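Local coordinates for protein aspartokinase (Synechocystis, PDB 3L76) that probably catalyses the ATP-dependent phosphorylation of the beta-carboxyl group of L-aspartate, an early step toward lysine and threonine, and binds both amino acids at its ACT domains, at residues A217-I220 / A221-G225; G283-S286 / K287-D291. All coordinates share one frame; numbering follows the deposited sequence.

Contact 1 (A217-I220 / A221-G225); sequences AVEI and ARNYG
Glu219 and Arg222, one helical turn apart near the end of helix 215-224, run past each other at a slant, their carboxylate and guanidinium planes turned 47° apart. No N-H points at the carboxylate; the direct link is the nearness of opposite charges, Glu219 OE1 being 4.4 Å from Arg222 NH2, and a contact of Glu219 CG with NH2. A water at the edge of the guanidinium joins OE1 to NH1. Each has a firmer partner elsewhere, OE1 in the backbone N of Ala363, and Arg222 in Asp200 and Asp262. Bent at chi3 (67°), the arginine brings NE and NH2 side-on to Asn223 OD1, both from the same face of the amide, at 3.1 Å for NE and 3.0 Å for NH2. An amide suits this place because OD1 accepts from the arginine while ND2 donates to Asp262. A leucine here would probably leave NE without its acceptor, Asp262 without the ND2 bond and the guanidinium freer to turn. Further round, Ile220 CG2 packs obliquely on Tyr224 CD2 at 4.0 Å, and Ile220 O lies in the plane of the tyrosine ring at its edge; the isoleucine side chain also meets Thr157 and Val160 of helix 154-166. Tyr224 N still bonds to Ile220 O at 3.0 Å, after which Gly225, with positive phi, is the first residue to leave helical angles, in a Schellman motif. Asp200 and Asp262 probably balance the guanidinium's charge while Asn223 OD1 fixes its rotation, joining this helix to helix 199-204 and to Asp262's loop.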
ATOM      1  N   ALA A 217     -17.909  15.466  -8.841  1.00 39.73           N
ATOM      2  CA  ALA A 217     -18.534  14.237  -9.300  1.00 50.46           C
ATOM      3  C   ALA A 217     -19.977  14.446  -9.785  1.00 57.40           C
ATOM      4  O   ALA A 217     -20.407  13.875 -10.804  1.00 36.25           O
ATOM      5  CB  ALA A 217     -18.474  13.185  -8.201  1.00 29.77           C
ATOM      6  N   VAL A 218     -20.735  15.255  -9.057  1.00 30.31           N
ATOM      7  CA  VAL A 218     -22.079  15.573  -9.516  1.00 55.56           C
ATOM      8  C   VAL A 218     -22.021  16.335 -10.845  1.00 50.07           C
ATOM      9  O   VAL A 218     -22.883  16.152 -11.700  1.00 30.06           O
ATOM     10  CB  VAL A 218     -22.929  16.294  -8.435  1.00 42.09           C
ATOM     11  CG1 VAL A 218     -22.101  17.288  -7.695  1.00 59.00           C
ATOM     12  CG2 VAL A 218     -24.127  16.970  -9.063  1.00 43.14           C
ATOM     13  N   GLU A 219     -20.974  17.141 -11.026  1.00 36.38           N
ATOM     14  CA  GLU A 219     -20.769  17.879 -12.264  1.00 32.29           C
ATOM     15  C   GLU A 219     -20.362  16.974 -13.431  1.00 42.33           C
ATOM     16  O   GLU A 219     -20.720  17.224 -14.585  1.00 44.44           O
ATOM     17  CB  GLU A 219     -19.744  18.993 -12.057  1.00 29.41           C
ATOM     18  CG  GLU A 219     -19.301  19.714 -13.336  1.00 17.53           C
ATOM     19  CD  GLU A 219     -18.380  20.875 -13.019  1.00 47.50           C
ATOM     20  OE1 GLU A 219     -18.890  21.988 -12.721  1.00 50.87           O
ATOM     21  OE2 GLU A 219     -17.148  20.663 -13.033  1.00 35.38           O
ATOM     22  N   ILE A 220     -19.607  15.922 -13.142  1.00 51.58           N
ATOM     23  CA  ILE A 220     -19.257  14.958 -14.183  1.00 35.04           C
ATOM     24  C   ILE A 220     -20.518  14.206 -14.585  1.00 43.23           C
ATOM     25  O   ILE A 220     -20.796  14.069 -15.769  1.00 37.66           O
ATOM     26  CB  ILE A 220     -18.137  14.010 -13.744  1.00 40.75           C
ATOM     27  CG1 ILE A 220     -16.799  14.749 -13.766  1.00 32.66           C
ATOM     28  CG2 ILE A 220     -18.048  12.813 -14.677  1.00 43.45           C
ATOM     29  CD1 ILE A 220     -15.755  14.085 -12.907  1.00 38.52           C
ATOM     30  N   ALA A 221     -21.300  13.777 -13.596  1.00 24.65           N
ATOM     31  CA  ALA A 221     -22.572  13.103 -13.851  1.00 40.52           C
ATOM     32  C   ALA A 221     -23.502  13.945 -14.724  1.00 54.26           C
ATOM     33  O   ALA A 221     -24.066  13.444 -15.704  1.00 40.74           O
ATOM     34  CB  ALA A 221     -23.266  12.720 -12.554  1.00 24.86           C
ATOM     35  N   ARG A 222     -23.662  15.221 -14.382  1.00 39.16           N
ATOM     36  CA  ARG A 222     -24.503  16.091 -15.193  1.00 39.38           C
ATOM     37  C   ARG A 222     -24.008  16.101 -16.631  1.00 40.69           C
ATOM     38  O   ARG A 222     -24.801  16.000 -17.569  1.00 43.94           O
ATOM     39  CB  ARG A 222     -24.533  17.537 -14.669  1.00 48.32           C
ATOM     40  CG  ARG A 222     -25.462  18.464 -15.484  1.00 45.67           C
ATOM     41  CD  ARG A 222     -25.153  19.960 -15.302  1.00 26.49           C
ATOM     42  NE  ARG A 222     -23.860  20.321 -15.869  1.00 45.29           N
ATOM     43  CZ  ARG A 222     -23.031  21.212 -15.332  1.00 39.01           C
ATOM     44  NH1 ARG A 222     -23.354  21.825 -14.201  1.00 34.15           N
ATOM     45  NH2 ARG A 222     -21.868  21.475 -15.912  1.00 33.82           N
ATOM     46  N   ASN A 223     -22.697  16.232 -16.808  1.00 23.06           N
ATOM     47  CA  ASN A 223     -22.147  16.377 -18.151  1.00 31.09           C
ATOM     48  C   ASN A 223     -22.221  15.119 -19.022  1.00 45.49           C
ATOM     49  O   ASN A 223     -22.198  15.224 -20.243  1.00 38.86           O
ATOM     50  CB  ASN A 223     -20.716  16.898 -18.109  1.00 23.01           C
ATOM     51  CG  ASN A 223     -20.624  18.377 -17.737  1.00 44.00           C
ATOM     52  OD1 ASN A 223     -21.619  19.114 -17.697  1.00 43.27           O
ATOM     53  ND2 ASN A 223     -19.410  18.817 -17.474  1.00 29.11           N
ATOM     54  N   TYR A 224     -22.306  13.942 -18.401  1.00 35.98           N
ATOM     55  CA  TYR A 224     -22.408  12.693 -19.155  1.00 41.07           C
ATOM     56  C   TYR A 224     -23.747  12.001 -18.942  1.00 49.31           C
ATOM     57  O   TYR A 224     -23.929  10.849 -19.308  1.00 53.46           O
ATOM     58  CB  TYR A 224     -21.227  11.764 -18.850  1.00 31.99           C
ATOM     59  CG  TYR A 224     -19.907  12.355 -19.292  1.00 44.72           C
ATOM     60  CD1 TYR A 224     -19.377  12.078 -20.546  1.00 51.87           C
ATOM     61  CD2 TYR A 224     -19.211  13.214 -18.470  1.00 49.83           C
ATOM     62  CE1 TYR A 224     -18.178  12.636 -20.950  1.00 46.77           C
ATOM     63  CE2 TYR A 224     -18.024  13.781 -18.867  1.00 45.95           C
ATOM     64  CZ  TYR A 224     -17.512  13.494 -20.101  1.00 49.17           C
ATOM     65  OH  TYR A 224     -16.319  14.061 -20.477  1.00 58.15           O
ATOM     66  N   GLY A 225     -24.688  12.728 -18.355  1.00 55.69           N
ATOM     67  CA  GLY A 225     -26.044  12.238 -18.205  1.00 47.16           C
ATOM     68  C   GLY A 225     -26.115  10.983 -17.371  1.00 47.57           C
ATOM     69  O   GLY A 225     -26.881  10.076 -17.668  1.00 59.03           O
TER
HETATM   70  O   HOH W   1     -21.254  24.094 -13.429  1.00 37.59           O

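Contact 2 (G283-S286 / K287-D291); sequences GVAS and KLFRD. With THR (threonine), chain C.
Gly283 takes the N-cap of helix 284-294, and its O accepts from Lys287 N at 3.0 Å; at its positive phi, a side chain would press on the preceding carbonyl, which explains the glycine. Val284 follows, its O receiving Leu288 N almost in line with the carbonyl (3.1 Å), while its CB lies against the carboxylate of the bound threonine. At Ala285 the backbone N donates to threonine OXT at 2.8 Å with a nearly straight bond (164°). A small methyl suits this place, since a larger side chain would probably crowd the ligand: CB is 4.0 Å from threonine OG1 and also touches Phe289 CE2 at 4.3 Å. Phe289 CG lies anti to its carbonyl carbon (chi1 -64°), turning the ring back along the helix to Ala285; a large apolar ring suits the place, since it meets the Phe548 ring at about 60° and also touches Ala545 and Ile314. Ser286 is small enough to pack on Ala549 of helix 543-552; its O accepts from Arg290 N at 3.0 Å and lies over one face of the arginine's guanidinium. A carboxylate held by a backbone N-H in the first turn, where Val284 N also lies 3.0 Å from the same OXT, is likely to be stabilised by the helix dipole. Asp280, Gln304, Asn557 and Ile558 also hydrogen-bond to the threonine; helix 284-294 thus supplies the site's carboxylate end.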
ATOM      1  N   GLY A 283     -37.535  45.881   4.698  1.00 46.93           N
ATOM      2  CA  GLY A 283     -38.763  46.118   3.965  1.00 41.41           C
ATOM      3  C   GLY A 283     -38.586  46.721   2.586  1.00 50.24           C
ATOM      4  O   GLY A 283     -39.453  46.578   1.731  1.00 42.28           O
ATOM      5  N   VAL A 284     -37.466  47.401   2.367  1.00 33.03           N
ATOM      6  CA  VAL A 284     -37.240  48.079   1.103  1.00 39.87           C
ATOM      7  C   VAL A 284     -37.173  47.097  -0.074  1.00 60.77           C
ATOM      8  O   VAL A 284     -37.970  47.192  -1.017  1.00 44.58           O
ATOM      9  CB  VAL A 284     -35.981  48.937   1.142  1.00 58.47           C
ATOM     10  CG1 VAL A 284     -35.832  49.690  -0.163  1.00 48.10           C
ATOM     11  CG2 VAL A 284     -36.052  49.912   2.299  1.00 68.95           C
ATOM     12  N   ALA A 285     -36.239  46.150  -0.029  1.00 49.14           N
ATOM     13  CA  ALA A 285     -36.104  45.217  -1.149  1.00 45.05           C
ATOM     14  C   ALA A 285     -37.391  44.433  -1.312  1.00 43.25           C
ATOM     15  O   ALA A 285     -37.859  44.230  -2.429  1.00 36.82           O
ATOM     16  CB  ALA A 285     -34.912  44.280  -0.965  1.00 46.00           C
ATOM     17  N   SER A 286     -37.965  44.009  -0.187  1.00 39.50           N
ATOM     18  CA  SER A 286     -39.249  43.326  -0.196  1.00 52.18           C
ATOM     19  C   SER A 286     -40.279  44.044  -1.073  1.00 56.34           C
ATOM     20  O   SER A 286     -40.843  43.443  -1.984  1.00 56.65           O
ATOM     21  CB  SER A 286     -39.787  43.187   1.221  1.00 65.56           C
ATOM     22  OG  SER A 286     -40.976  42.424   1.221  1.00 67.28           O
ATOM     23  N   LYS A 287     -40.505  45.332  -0.815  1.00 58.61           N
ATOM     24  CA  LYS A 287     -41.511  46.090  -1.563  1.00 67.60           C
ATOM     25  C   LYS A 287     -41.192  46.229  -3.046  1.00 58.47           C
ATOM     26  O   LYS A 287     -42.056  46.011  -3.887  1.00 52.82           O
ATOM     27  CB  LYS A 287     -41.774  47.478  -0.962  1.00 61.44           C
ATOM     28  CG  LYS A 287     -42.790  48.264  -1.784  1.00 79.54           C
ATOM     29  CD  LYS A 287     -43.479  49.354  -0.992  1.00 98.13           C
ATOM     30  CE  LYS A 287     -44.901  49.596  -1.510  1.00111.35           C
ATOM     31  NZ  LYS A 287     -45.816  48.435  -1.267  1.00103.37           N
ATOM     32  N   LEU A 288     -39.960  46.608  -3.358  1.00 45.78           N
ATOM     33  CA  LEU A 288     -39.508  46.697  -4.745  1.00 41.34           C
ATOM     34  C   LEU A 288     -39.915  45.470  -5.560  1.00 57.78           C
ATOM     35  O   LEU A 288     -40.639  45.563  -6.555  1.00 54.63           O
ATOM     36  CB  LEU A 288     -37.987  46.825  -4.799  1.00 47.44           C
ATOM     37  CG  LEU A 288     -37.359  47.687  -5.901  1.00 51.76           C
ATOM     38  CD1 LEU A 288     -35.900  47.260  -6.151  1.00 31.61           C
ATOM     39  CD2 LEU A 288     -38.150  47.657  -7.186  1.00 46.03           C
ATOM     40  N   PHE A 289     -39.441  44.308  -5.139  1.00 33.47           N
ATOM     41  CA  PHE A 289     -39.571  43.134  -5.972  1.00 54.42           C
ATOM     42  C   PHE A 289     -40.971  42.549  -5.896  1.00 53.12           C
ATOM     43  O   PHE A 289     -41.435  41.920  -6.841  1.00 48.50           O
ATOM     44  CB  PHE A 289     -38.475  42.101  -5.648  1.00 52.86           C
ATOM     45  CG  PHE A 289     -37.082  42.594  -5.951  1.00 35.05           C
ATOM     46  CD1 PHE A 289     -36.611  42.632  -7.260  1.00 31.05           C
ATOM     47  CD2 PHE A 289     -36.251  43.038  -4.938  1.00 44.72           C
ATOM     48  CE1 PHE A 289     -35.332  43.093  -7.549  1.00 33.72           C
ATOM     49  CE2 PHE A 289     -34.968  43.504  -5.215  1.00 34.63           C
ATOM     50  CZ  PHE A 289     -34.508  43.531  -6.523  1.00 31.37           C
ATOM     51  N   ARG A 290     -41.654  42.772  -4.780  1.00 53.77           N
ATOM     52  CA  ARG A 290     -43.046  42.360  -4.696  1.00 60.59           C
ATOM     53  C   ARG A 290     -43.850  43.043  -5.800  1.00 67.36           C
ATOM     54  O   ARG A 290     -44.523  42.374  -6.578  1.00 73.08           O
ATOM     55  CB  ARG A 290     -43.642  42.659  -3.323  1.00 67.76           C
ATOM     56  CG  ARG A 290     -43.317  41.635  -2.246  1.00 79.95           C
ATOM     57  CD  ARG A 290     -44.289  41.775  -1.086  1.00 92.38           C
ATOM     58  NE  ARG A 290     -44.429  43.171  -0.677  1.00100.06           N
ATOM     59  CZ  ARG A 290     -44.071  43.649   0.511  1.00 84.46           C
ATOM     60  NH1 ARG A 290     -43.567  42.837   1.433  1.00 90.53           N
ATOM     61  NH2 ARG A 290     -44.228  44.937   0.780  1.00 56.57           N
ATOM     62  N   ASP A 291     -43.758  44.370  -5.886  1.00 56.01           N
ATOM     63  CA  ASP A 291     -44.515  45.106  -6.890  1.00 60.40           C
ATOM     64  C   ASP A 291     -44.105  44.721  -8.305  1.00 69.13           C
ATOM     65  O   ASP A 291     -44.962  44.496  -9.156  1.00 75.76           O
ATOM     66  CB  ASP A 291     -44.401  46.621  -6.691  1.00 70.30           C
ATOM     67  CG  ASP A 291     -44.964  47.085  -5.360  1.00 81.44           C
ATOM     68  OD1 ASP A 291     -45.733  46.326  -4.735  1.00 81.22           O
ATOM     69  OD2 ASP A 291     -44.632  48.215  -4.941  1.00104.71           O
TER
HETATM   70  N   THR C 601     -31.737  46.886   3.675  1.00 26.39           N
HETATM   71  CA  THR C 601     -32.877  46.914   2.749  1.00 42.37           C
HETATM   72  C   THR C 601     -33.875  45.796   3.036  1.00 52.17           C
HETATM   73  O   THR C 601     -33.641  44.959   3.924  1.00 37.35           O
HETATM   74  CB  THR C 601     -32.428  46.861   1.276  1.00 42.93           C
HETATM   75  OG1 THR C 601     -31.728  45.631   1.023  1.00 48.67           O
HETATM   76  CG2 THR C 601     -31.494  48.027   0.981  1.00 32.62           C
HETATM   77  OXT THR C 601     -34.936  45.741   2.402  1.00 35.10           O

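Along the chain contact 1 comes first and contact 2 follows, each confined to a single helix: 215-224 within the amino acid kinase range and 284-294 within the first ACT range. Their centres are 37 Å apart, their nearest atoms about 25 Å, and they lie on opposite sides of the chain's centre without touching. They also sit at opposite helix ends, contact 1 reaching the C-terminal end and contact 2 starting at the N-cap. Helix 215-224 of the kinase part bonds to the ACT part through Ala363, with a bound lysine about 12 Å from the side chain of Glu219, whereas contact 2 lines a threonine site farther out. This is consistent with effector binding being relayed to the kinase part.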